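Local coordinates for protein alkaline phosphatase (Thermus thermophilus, PDB 7KWD) that probably hydrolyses phosphate monoesters as a homodimeric alkaline phosphatase, using two zinc ions and one magnesium ion, at residues S335-D340 against Q419-P424; A98-A101 against K107-N110; R164-Y169 against R183-A188; Q29-L34 against V460-G465. One frame throughout, in Å; residues are numbered along the deposited sequence.

Contact 1: residues S335-D340 against Q419-P424; sequences SSQGVD and QKPDRP
Gln-337 meets Lys-420 and Pro-421 through carbon atoms, and no hydrogen bond joins 335-340 to 419-424. The apolar part has two elements. In one, CB of Gln-337 sits 4.1 Å from CB of Pro-421, with the proline CG at almost the same distance. In the other, CG of Gln-337 lies 4.0 Å from CG of Lys-420, and the lysine CE then passes the amide, 3.9 Å from Gln-337 CD. The two chains cross obliquely: Lys-420 runs extended beyond CG, while the bend of Gln-337 at chi2 (-55°) brings its amide to the lysine CE. A glycine in place of Gln-337 would probably leave the lysine chain and the ring of Pro-421 without the methylenes they lie against.

Backbone packing forms the second group. CA of Gly-338 comes within 3.9 Å of CA of Pro-424, an approach made with no side chain on the glycine.

Charged and polar bonds lie around the contact: Asp-340 forms salt bridges to Arg-63 and Arg-64 of helix 51-65, Arg-423 pairs with Glu-381, and Ser-336 OG bonds to Tyr-91 N of the second subunit. The short helix 337-340 and the loop leading to strand 426-428 therefore meet by van der Waals contact alone, while polar bonds to other parts of the dimer hold each of them in place.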
# COMPACT_ATOMS: atom_id res chain seq x y z
N SER A 335 15.54 4.20 -9.99
CA SER A 335 14.20 3.64 -9.86
C SER A 335 13.17 4.34 -10.73
O SER A 335 12.15 3.73 -11.10
CB SER A 335 13.75 3.69 -8.40
OG SER A 335 14.63 2.93 -7.57
N SER A 336 13.40 5.61 -11.09
CA SER A 336 12.41 6.31 -11.91
C SER A 336 12.40 5.87 -13.37
O SER A 336 11.47 6.23 -14.10
CB SER A 336 12.63 7.82 -11.86
OG SER A 336 12.51 8.30 -10.53
N GLN A 337 13.38 5.08 -13.82
CA GLN A 337 13.38 4.62 -15.21
C GLN A 337 12.12 3.84 -15.53
O GLN A 337 11.57 3.95 -16.64
CB GLN A 337 14.61 3.76 -15.48
CG GLN A 337 15.93 4.52 -15.50
CD GLN A 337 15.89 5.65 -16.50
OE1 GLN A 337 15.74 5.43 -17.70
NE2 GLN A 337 16.00 6.87 -16.00
N GLY A 338 11.62 3.06 -14.57
CA GLY A 338 10.42 2.28 -14.82
C GLY A 338 9.22 3.13 -15.19
O GLY A 338 8.32 2.67 -15.89
N VAL A 339 9.17 4.36 -14.69
CA VAL A 339 8.10 5.27 -15.05
C VAL A 339 8.26 5.70 -16.50
O VAL A 339 7.31 5.70 -17.29
CB VAL A 339 8.11 6.48 -14.10
CG1 VAL A 339 7.14 7.55 -14.54
CG2 VAL A 339 7.78 6.01 -12.62
N ASP A 340 9.48 6.11 -16.88
CA ASP A 340 9.72 6.46 -18.27
C ASP A 340 9.36 5.31 -19.19
O ASP A 340 8.75 5.52 -20.24
CB ASP A 340 11.18 6.83 -18.48
CG ASP A 340 11.62 8.00 -17.66
OD1 ASP A 340 10.77 8.88 -17.35
OD2 ASP A 340 12.82 8.05 -17.34
N GLN A 419 21.68 -2.63 -13.26
CA GLN A 419 22.33 -1.34 -13.06
C GLN A 419 21.39 -0.21 -13.41
O GLN A 419 21.43 0.87 -12.80
CB GLN A 419 23.60 -1.20 -13.93
CG GLN A 419 24.70 -2.21 -13.62
CD GLN A 419 24.97 -2.36 -12.12
OE1 GLN A 419 25.12 -3.48 -11.60
NE2 GLN A 419 25.01 -1.22 -11.41
N LYS A 420 20.55 -0.43 -14.42
CA LYS A 420 19.59 0.54 -14.92
C LYS A 420 18.47 -0.22 -15.61
O LYS A 420 18.73 -0.98 -16.54
CB LYS A 420 20.27 1.51 -15.88
CG LYS A 420 19.51 2.80 -16.08
CD LYS A 420 20.38 3.81 -16.83
CE LYS A 420 19.66 5.12 -17.12
NZ LYS A 420 20.41 5.98 -18.09
N PRO A 421 17.22 -0.09 -15.15
CA PRO A 421 16.13 -0.87 -15.75
C PRO A 421 16.11 -0.75 -17.27
O PRO A 421 16.10 0.36 -17.83
CB PRO A 421 14.86 -0.28 -15.11
CG PRO A 421 15.30 0.06 -13.73
CD PRO A 421 16.80 0.52 -13.86
N ASP A 422 16.13 -1.91 -17.93
CA ASP A 422 15.86 -2.00 -19.36
C ASP A 422 14.39 -2.22 -19.64
O ASP A 422 13.92 -1.94 -20.75
CB ASP A 422 16.67 -3.13 -20.00
CG ASP A 422 16.44 -4.49 -19.34
OD1 ASP A 422 16.28 -4.57 -18.09
OD2 ASP A 422 16.44 -5.49 -20.09
N ARG A 423 13.66 -2.74 -18.66
CA ARG A 423 12.21 -2.88 -18.68
C ARG A 423 11.69 -2.43 -17.33
O ARG A 423 12.46 -2.35 -16.36
CB ARG A 423 11.82 -4.33 -18.99
CG ARG A 423 12.63 -4.93 -20.14
CD ARG A 423 12.63 -6.41 -19.96
NE ARG A 423 13.03 -7.11 -21.17
CZ ARG A 423 13.14 -8.43 -21.24
NH1 ARG A 423 12.91 -9.15 -20.15
NH2 ARG A 423 13.50 -9.01 -22.37
N PRO A 424 10.41 -2.10 -17.23
CA PRO A 424 9.92 -1.44 -16.02
C PRO A 424 10.25 -2.22 -14.76
O PRO A 424 9.93 -3.40 -14.65
CB PRO A 424 8.41 -1.33 -16.24
CG PRO A 424 8.25 -1.29 -17.74
CD PRO A 424 9.35 -2.23 -18.26

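Contact 2: residues A98-A101 against K107-N110; sequences AGNA and KTVN
Helix 95-104 and the chain that follows it come closest at Asn-100 and Thr-108, whose CA atoms are 6.9 Å apart, and both side chains start out toward each other. A side-chain hydrogen bond spans the gap: Asn-100 ND2 donates to Thr-108 OG1 over 3.0 Å, with an N-H...O angle of 162°. The hydroxyl oxygen lies 11° out of the amide plane, so the N-H is well aimed. The side chains cross at about a right angle. In Thr-108 the hydroxyl is set between backbone N and carbonyl carbon (chi1 62°), and this rotation presents OG1 to the amide while CG2 packs 4.0 Å from Asn-100 CB.

The same amide has further partners just down the chain: ND2 also donates to Gly-112 O, and OD1 accepts from Ala-114 N. Three bonds thus fix its rotation and satisfy both polar atoms in a buried place. The neighbours of Thr-108 in the loop are held separately: Lys-107 NZ forms a salt bridge with Asp-456, and Asn-110 ND2 bonds to Ser-331 O of the second subunit.

The arrangement is an asparagine of a helix tying down the loop that leaves it. In alkaline phosphatases this helix starts at the nucleophilic serine, here probably Ser-95, whose side chain is about 9 Å from that of Asn-100.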
# COMPACT_ATOMS: atom_id res chain seq x y z
N ALA A 98 -17.25 -6.27 -1.09
CA ALA A 98 -16.79 -4.91 -0.87
C ALA A 98 -17.88 -3.92 -1.21
O ALA A 98 -18.19 -3.01 -0.44
CB ALA A 98 -15.55 -4.65 -1.71
N GLY A 99 -18.53 -4.12 -2.36
CA GLY A 99 -19.63 -3.26 -2.73
C GLY A 99 -20.77 -3.34 -1.74
O GLY A 99 -21.38 -2.33 -1.38
N ASN A 100 -21.06 -4.56 -1.27
CA ASN A 100 -22.08 -4.75 -0.24
C ASN A 100 -21.77 -3.95 1.01
O ASN A 100 -22.68 -3.39 1.63
CB ASN A 100 -22.18 -6.22 0.12
CG ASN A 100 -22.88 -7.04 -0.93
OD1 ASN A 100 -23.37 -6.50 -1.91
ND2 ASN A 100 -22.93 -8.35 -0.72
N ALA A 101 -20.51 -3.93 1.43
CA ALA A 101 -20.14 -3.17 2.61
C ALA A 101 -20.50 -1.71 2.40
O ALA A 101 -21.09 -1.07 3.28
CB ALA A 101 -18.65 -3.33 2.90
N LYS A 107 -20.93 -6.60 6.67
CA LYS A 107 -20.02 -7.54 6.04
C LYS A 107 -20.82 -8.71 5.52
O LYS A 107 -21.74 -9.19 6.19
CB LYS A 107 -18.98 -8.05 7.04
CG LYS A 107 -18.25 -6.95 7.79
CD LYS A 107 -17.07 -6.46 6.96
CE LYS A 107 -16.05 -5.69 7.78
NZ LYS A 107 -15.07 -4.97 6.89
N THR A 108 -20.48 -9.14 4.31
CA THR A 108 -21.08 -10.33 3.69
C THR A 108 -19.96 -11.28 3.28
O THR A 108 -18.77 -10.97 3.36
CB THR A 108 -21.95 -9.97 2.48
OG1 THR A 108 -21.13 -9.35 1.47
CG2 THR A 108 -23.02 -9.00 2.90
N VAL A 109 -20.38 -12.47 2.92
CA VAL A 109 -19.48 -13.47 2.36
C VAL A 109 -19.21 -13.10 0.91
O VAL A 109 -20.11 -12.61 0.21
CB VAL A 109 -20.13 -14.85 2.50
CG1 VAL A 109 -19.41 -15.82 1.61
CG2 VAL A 109 -20.13 -15.27 3.99
N ASN A 110 -17.98 -13.34 0.46
CA ASN A 110 -17.62 -13.04 -0.93
C ASN A 110 -18.57 -13.76 -1.87
O ASN A 110 -18.79 -14.97 -1.73
CB ASN A 110 -16.17 -13.48 -1.22
CG ASN A 110 -15.13 -12.67 -0.42
OD1 ASN A 110 -15.46 -11.67 0.23
ND2 ASN A 110 -13.86 -13.11 -0.46

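Contact 3: residues R164-Y169 against R183-A188; sequences RIAEQY and RFFNPA
This is a small, buried apolar contact in which one methyl group of helix 162-172 is received by two consecutive phenylalanines of the loop between strand 176-178 and helix 196-202. The evidence centres on Ala-166. Its CB points at the loop and stands over one face of the Phe-185 ring, 3.9 Å from the centroid and 21° off the ring normal, which meets the geometry of a CH-pi contact. It is displaced toward the rim, with CZ as the closest ring atom at 3.7 Å. Phe-185 reaches this place because its CG is anti to the carbonyl carbon (chi1 -68°), swinging the ring back to the helix although the side chain does not set out in that direction.

Phe-184 takes part differently. Its CB is 4.3 Å from Ala-166 CB and its carbonyl O lies 3.7 Å from the same methyl, but the ring leads away from the helix, and CG of Arg-183 packs over the centre of one face. The carbonyl oxygen accepts a hydrogen bond from Arg-190 NH1, while Glu-167 makes a salt bridge with the same arginine, so helix and loop share a polar link just beside the apolar one. Leu-196 touches both Ala-166 and Phe-185, extending the apolar cluster into helix 196-202. Farther along the loop, Asn-186 OD1 accepts from Ala-188 N at 3.0 Å, closing an Asx turn.

No hydrogen bond runs directly between 164-169 and 183-188. The direct contact is dispersion and CH-pi, while Arg-190 supplies a polar link between helix and loop. The backbones approach to 6.5 Å between the CA atoms of Ala-166 and Phe-184, and the small size of alanine is consistent with this closeness.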
# COMPACT_ATOMS: atom_id res chain seq x y z
N ARG A 164 -29.44 -12.45 -15.79
CA ARG A 164 -30.57 -12.16 -14.91
C ARG A 164 -30.48 -10.75 -14.33
O ARG A 164 -31.50 -10.05 -14.24
CB ARG A 164 -30.60 -13.22 -13.80
CG ARG A 164 -31.59 -12.97 -12.65
CD ARG A 164 -33.04 -12.79 -13.13
NE ARG A 164 -33.89 -12.40 -12.00
CZ ARG A 164 -34.91 -11.54 -12.05
NH1 ARG A 164 -35.25 -10.95 -13.19
NH2 ARG A 164 -35.58 -11.27 -10.93
N ILE A 165 -29.28 -10.33 -13.93
CA ILE A 165 -29.09 -8.99 -13.37
C ILE A 165 -29.56 -7.92 -14.36
O ILE A 165 -30.20 -6.94 -13.98
CB ILE A 165 -27.61 -8.81 -12.97
CG1 ILE A 165 -27.27 -9.70 -11.76
CG2 ILE A 165 -27.30 -7.35 -12.60
CD1 ILE A 165 -25.76 -9.82 -11.50
N ALA A 166 -29.30 -8.11 -15.65
CA ALA A 166 -29.78 -7.17 -16.66
C ALA A 166 -31.30 -7.05 -16.64
O ALA A 166 -31.85 -5.96 -16.83
CB ALA A 166 -29.29 -7.59 -18.05
N GLU A 167 -31.98 -8.17 -16.38
CA GLU A 167 -33.43 -8.11 -16.22
C GLU A 167 -33.79 -7.33 -14.96
O GLU A 167 -34.73 -6.53 -14.95
CB GLU A 167 -34.03 -9.53 -16.15
CG GLU A 167 -33.84 -10.45 -17.37
CD GLU A 167 -34.18 -11.91 -17.03
OE1 GLU A 167 -35.18 -12.12 -16.34
OE2 GLU A 167 -33.43 -12.83 -17.39
N GLN A 168 -33.06 -7.58 -13.88
CA GLN A 168 -33.30 -6.85 -12.64
C GLN A 168 -33.08 -5.35 -12.83
O GLN A 168 -33.77 -4.53 -12.21
CB GLN A 168 -32.39 -7.40 -11.55
CG GLN A 168 -32.76 -8.82 -11.11
CD GLN A 168 -31.79 -9.35 -10.07
OE1 GLN A 168 -30.76 -9.93 -10.42
NE2 GLN A 168 -32.10 -9.13 -8.80
N TYR A 169 -32.11 -4.96 -13.67
CA TYR A 169 -31.88 -3.55 -13.97
C TYR A 169 -33.09 -2.91 -14.63
O TYR A 169 -33.48 -1.77 -14.30
CB TYR A 169 -30.66 -3.41 -14.88
CG TYR A 169 -29.33 -3.41 -14.20
CD1 TYR A 169 -29.18 -3.81 -12.86
CD2 TYR A 169 -28.21 -2.97 -14.87
CE1 TYR A 169 -27.94 -3.78 -12.26
CE2 TYR A 169 -26.97 -2.94 -14.28
CZ TYR A 169 -26.84 -3.35 -12.97
OH TYR A 169 -25.57 -3.30 -12.40
N ARG A 183 -23.29 -8.86 -24.30
CA ARG A 183 -23.63 -10.28 -24.22
C ARG A 183 -24.81 -10.55 -23.30
O ARG A 183 -25.43 -11.63 -23.43
CB ARG A 183 -22.39 -11.07 -23.77
CG ARG A 183 -21.98 -10.95 -22.30
CD ARG A 183 -20.55 -11.53 -22.03
NE ARG A 183 -20.64 -12.95 -21.74
CZ ARG A 183 -20.09 -13.57 -20.70
NH1 ARG A 183 -19.37 -12.91 -19.80
NH2 ARG A 183 -20.28 -14.88 -20.56
N PHE A 184 -25.17 -9.62 -22.40
CA PHE A 184 -26.28 -9.83 -21.48
C PHE A 184 -27.56 -9.12 -21.92
O PHE A 184 -28.60 -9.27 -21.25
CB PHE A 184 -25.89 -9.39 -20.04
CG PHE A 184 -24.59 -9.98 -19.57
CD1 PHE A 184 -24.45 -11.36 -19.47
CD2 PHE A 184 -23.51 -9.17 -19.26
CE1 PHE A 184 -23.24 -11.91 -19.08
CE2 PHE A 184 -22.31 -9.70 -18.86
CZ PHE A 184 -22.16 -11.08 -18.76
N PHE A 185 -27.53 -8.40 -23.03
CA PHE A 185 -28.71 -7.67 -23.49
C PHE A 185 -29.16 -8.04 -24.89
O PHE A 185 -30.35 -7.97 -25.20
CB PHE A 185 -28.44 -6.15 -23.46
CG PHE A 185 -28.27 -5.58 -22.08
CD1 PHE A 185 -27.06 -5.67 -21.42
CD2 PHE A 185 -29.33 -4.92 -21.46
CE1 PHE A 185 -26.89 -5.12 -20.14
CE2 PHE A 185 -29.17 -4.39 -20.18
CZ PHE A 185 -27.95 -4.50 -19.53
N ASN A 186 -28.25 -8.44 -25.73
CA ASN A 186 -28.46 -8.70 -27.15
C ASN A 186 -29.16 -10.03 -27.36
O ASN A 186 -28.67 -11.06 -26.88
CB ASN A 186 -27.07 -8.70 -27.79
CG ASN A 186 -27.09 -8.75 -29.29
OD1 ASN A 186 -28.01 -9.24 -29.92
ND2 ASN A 186 -26.01 -8.27 -29.86
N PRO A 187 -30.30 -10.06 -28.07
CA PRO A 187 -31.00 -11.35 -28.27
C PRO A 187 -30.14 -12.39 -28.95
O PRO A 187 -30.36 -13.60 -28.77
CB PRO A 187 -32.22 -11.00 -29.14
CG PRO A 187 -31.91 -9.69 -29.76
CD PRO A 187 -30.92 -8.96 -28.83
N ALA A 188 -29.14 -11.97 -29.69
CA ALA A 188 -28.25 -12.89 -30.36
C ALA A 188 -27.14 -13.42 -29.47
O ALA A 188 -26.32 -14.21 -29.96
CB ALA A 188 -27.62 -12.19 -31.57

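Contact 4: residues Q29-L34 against V460-G465; sequences QNQPSL and VFRLMG
Gln-31 lays its side-chain amide over one face of the Arg-462 guanidinium, the planes 9° apart. NE2 rides over the centre of the guanidinium, 3.5 Å from CZ of Arg-462. OE1 lies 3.4 Å from NE of Arg-462, a position above the face whose poor angle rules out a hydrogen bond. In this stack of two flat polar groups Gln-31 is extended beyond CG and Arg-462 from CG to NE, and the last arginine torsion (chi4 90°) turns the guanidinium across its chain. Each keeps bonds of its own: Gln-31 NE2 donates to Leu-28 O, and Arg-462 NH1 binds His-459 ND1. With an alanine in place of Arg-462, the amide of Gln-31 would probably lose its stacking partner and His-459 ND1 this donor.

Farther along, the contact turns apolar. CD2 of Leu-463 lies 4.1 Å from CG of Leu-34 and 3.5 Å from the carbonyl O of Pro-32, while CD1 of Leu-34 reaches Leu-463 O at 3.5 Å. The leucine side chains cross at about a right angle. His-459 NE2 bonds to Pro-32 O, and Glu-466 OE1 to Leu-34 N.

The arrangement is an extended N-terminal segment, a few residues ahead of strand 40-46, packed along helix 459-468 late in the alkaline phosphatase fold.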
# COMPACT_ATOMS: atom_id res chain seq x y z
N GLN A 29 -15.39 0.81 15.38
CA GLN A 29 -16.08 1.80 16.19
C GLN A 29 -15.63 3.22 15.87
O GLN A 29 -16.05 4.17 16.54
CB GLN A 29 -15.88 1.48 17.67
CG GLN A 29 -16.43 0.10 18.09
CD GLN A 29 -17.95 -0.04 17.87
OE1 GLN A 29 -18.44 -1.07 17.40
NE2 GLN A 29 -18.68 1.00 18.22
N ASN A 30 -14.78 3.40 14.86
CA ASN A 30 -14.37 4.72 14.39
C ASN A 30 -15.34 5.11 13.28
O ASN A 30 -15.20 4.66 12.14
CB ASN A 30 -12.93 4.72 13.88
CG ASN A 30 -12.53 6.07 13.32
OD1 ASN A 30 -12.99 7.11 13.80
ND2 ASN A 30 -11.68 6.07 12.31
N GLN A 31 -16.36 5.89 13.63
CA GLN A 31 -17.50 6.18 12.77
C GLN A 31 -17.68 7.68 12.67
O GLN A 31 -18.70 8.25 13.11
CB GLN A 31 -18.77 5.49 13.31
CG GLN A 31 -18.63 3.98 13.24
CD GLN A 31 -19.89 3.22 13.59
OE1 GLN A 31 -21.00 3.76 13.65
NE2 GLN A 31 -19.72 1.92 13.79
N PRO A 32 -16.73 8.36 12.07
CA PRO A 32 -16.79 9.82 12.04
C PRO A 32 -17.95 10.32 11.20
O PRO A 32 -18.30 9.74 10.18
CB PRO A 32 -15.44 10.22 11.41
CG PRO A 32 -15.06 9.03 10.61
CD PRO A 32 -15.50 7.85 11.43
N SER A 33 -18.51 11.43 11.65
CA SER A 33 -19.66 12.06 11.04
C SER A 33 -19.22 13.08 10.01
O SER A 33 -18.16 13.71 10.15
CB SER A 33 -20.50 12.78 12.11
OG SER A 33 -21.20 11.84 12.91
N LEU A 34 -20.05 13.23 8.97
CA LEU A 34 -19.87 14.34 8.04
C LEU A 34 -20.19 15.67 8.69
O LEU A 34 -19.49 16.67 8.45
CB LEU A 34 -20.77 14.14 6.83
CG LEU A 34 -20.46 13.02 5.84
CD1 LEU A 34 -21.60 12.97 4.80
CD2 LEU A 34 -19.09 13.25 5.18
N VAL A 460 -18.65 3.55 4.84
CA VAL A 460 -19.07 4.28 3.66
C VAL A 460 -20.60 4.29 3.58
O VAL A 460 -21.21 5.32 3.21
CB VAL A 460 -18.42 3.71 2.40
CG1 VAL A 460 -19.12 4.29 1.22
CG2 VAL A 460 -16.93 4.02 2.44
N PHE A 461 -21.24 3.19 3.96
CA PHE A 461 -22.70 3.16 4.04
C PHE A 461 -23.24 4.23 4.98
O PHE A 461 -24.17 4.96 4.63
CB PHE A 461 -23.14 1.78 4.51
CG PHE A 461 -24.64 1.63 4.64
CD1 PHE A 461 -25.44 1.52 3.52
CD2 PHE A 461 -25.23 1.59 5.90
CE1 PHE A 461 -26.81 1.35 3.63
CE2 PHE A 461 -26.60 1.45 6.02
CZ PHE A 461 -27.39 1.31 4.89
N ARG A 462 -22.65 4.36 6.18
CA ARG A 462 -23.10 5.38 7.13
C ARG A 462 -22.90 6.78 6.59
O ARG A 462 -23.76 7.66 6.78
CB ARG A 462 -22.37 5.20 8.46
CG ARG A 462 -22.76 3.90 9.10
CD ARG A 462 -22.28 3.77 10.53
NE ARG A 462 -22.23 2.35 10.84
CZ ARG A 462 -21.16 1.61 10.65
NH1 ARG A 462 -20.05 2.17 10.18
NH2 ARG A 462 -21.20 0.32 10.92
N LEU A 463 -21.78 7.03 5.91
CA LEU A 463 -21.55 8.35 5.35
C LEU A 463 -22.57 8.67 4.27
O LEU A 463 -23.06 9.80 4.18
CB LEU A 463 -20.14 8.44 4.76
CG LEU A 463 -18.98 8.23 5.72
CD1 LEU A 463 -17.70 8.17 4.89
CD2 LEU A 463 -18.95 9.31 6.72
N MET A 464 -22.87 7.71 3.40
CA MET A 464 -23.88 7.96 2.38
C MET A 464 -25.22 8.25 3.02
O MET A 464 -25.96 9.15 2.57
CB MET A 464 -23.99 6.78 1.43
CG MET A 464 -22.73 6.54 0.66
SD MET A 464 -22.96 5.52 -0.80
CE MET A 464 -23.33 3.92 -0.10
N GLY A 465 -25.57 7.49 4.06
CA GLY A 465 -26.87 7.68 4.68
C GLY A 465 -26.97 9.01 5.40
O GLY A 465 -28.01 9.67 5.35

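From the N terminus, 29-34 comes first, and its partner 460-465 is reached only 426 residues later, so contact 4 closes a loop that holds the other three. Inside it they follow in series without crossing: contact 2 closes a short loop at the end of helix 95-104, contact 3 joins helix 162-172 to the loop before helix 196-202, and contact 1 links helix 337-340 to the loop before strand 426-428 across an excursion that is about half helix and has no strand. Contacts 2 and 4 touch, Ala-101 O lying 3.7 Å from Phe-461 CB. Contact 1 lies across the chain's centre from contacts 2 and 3. Contacts 1, 2 and 4 also reach the second subunit.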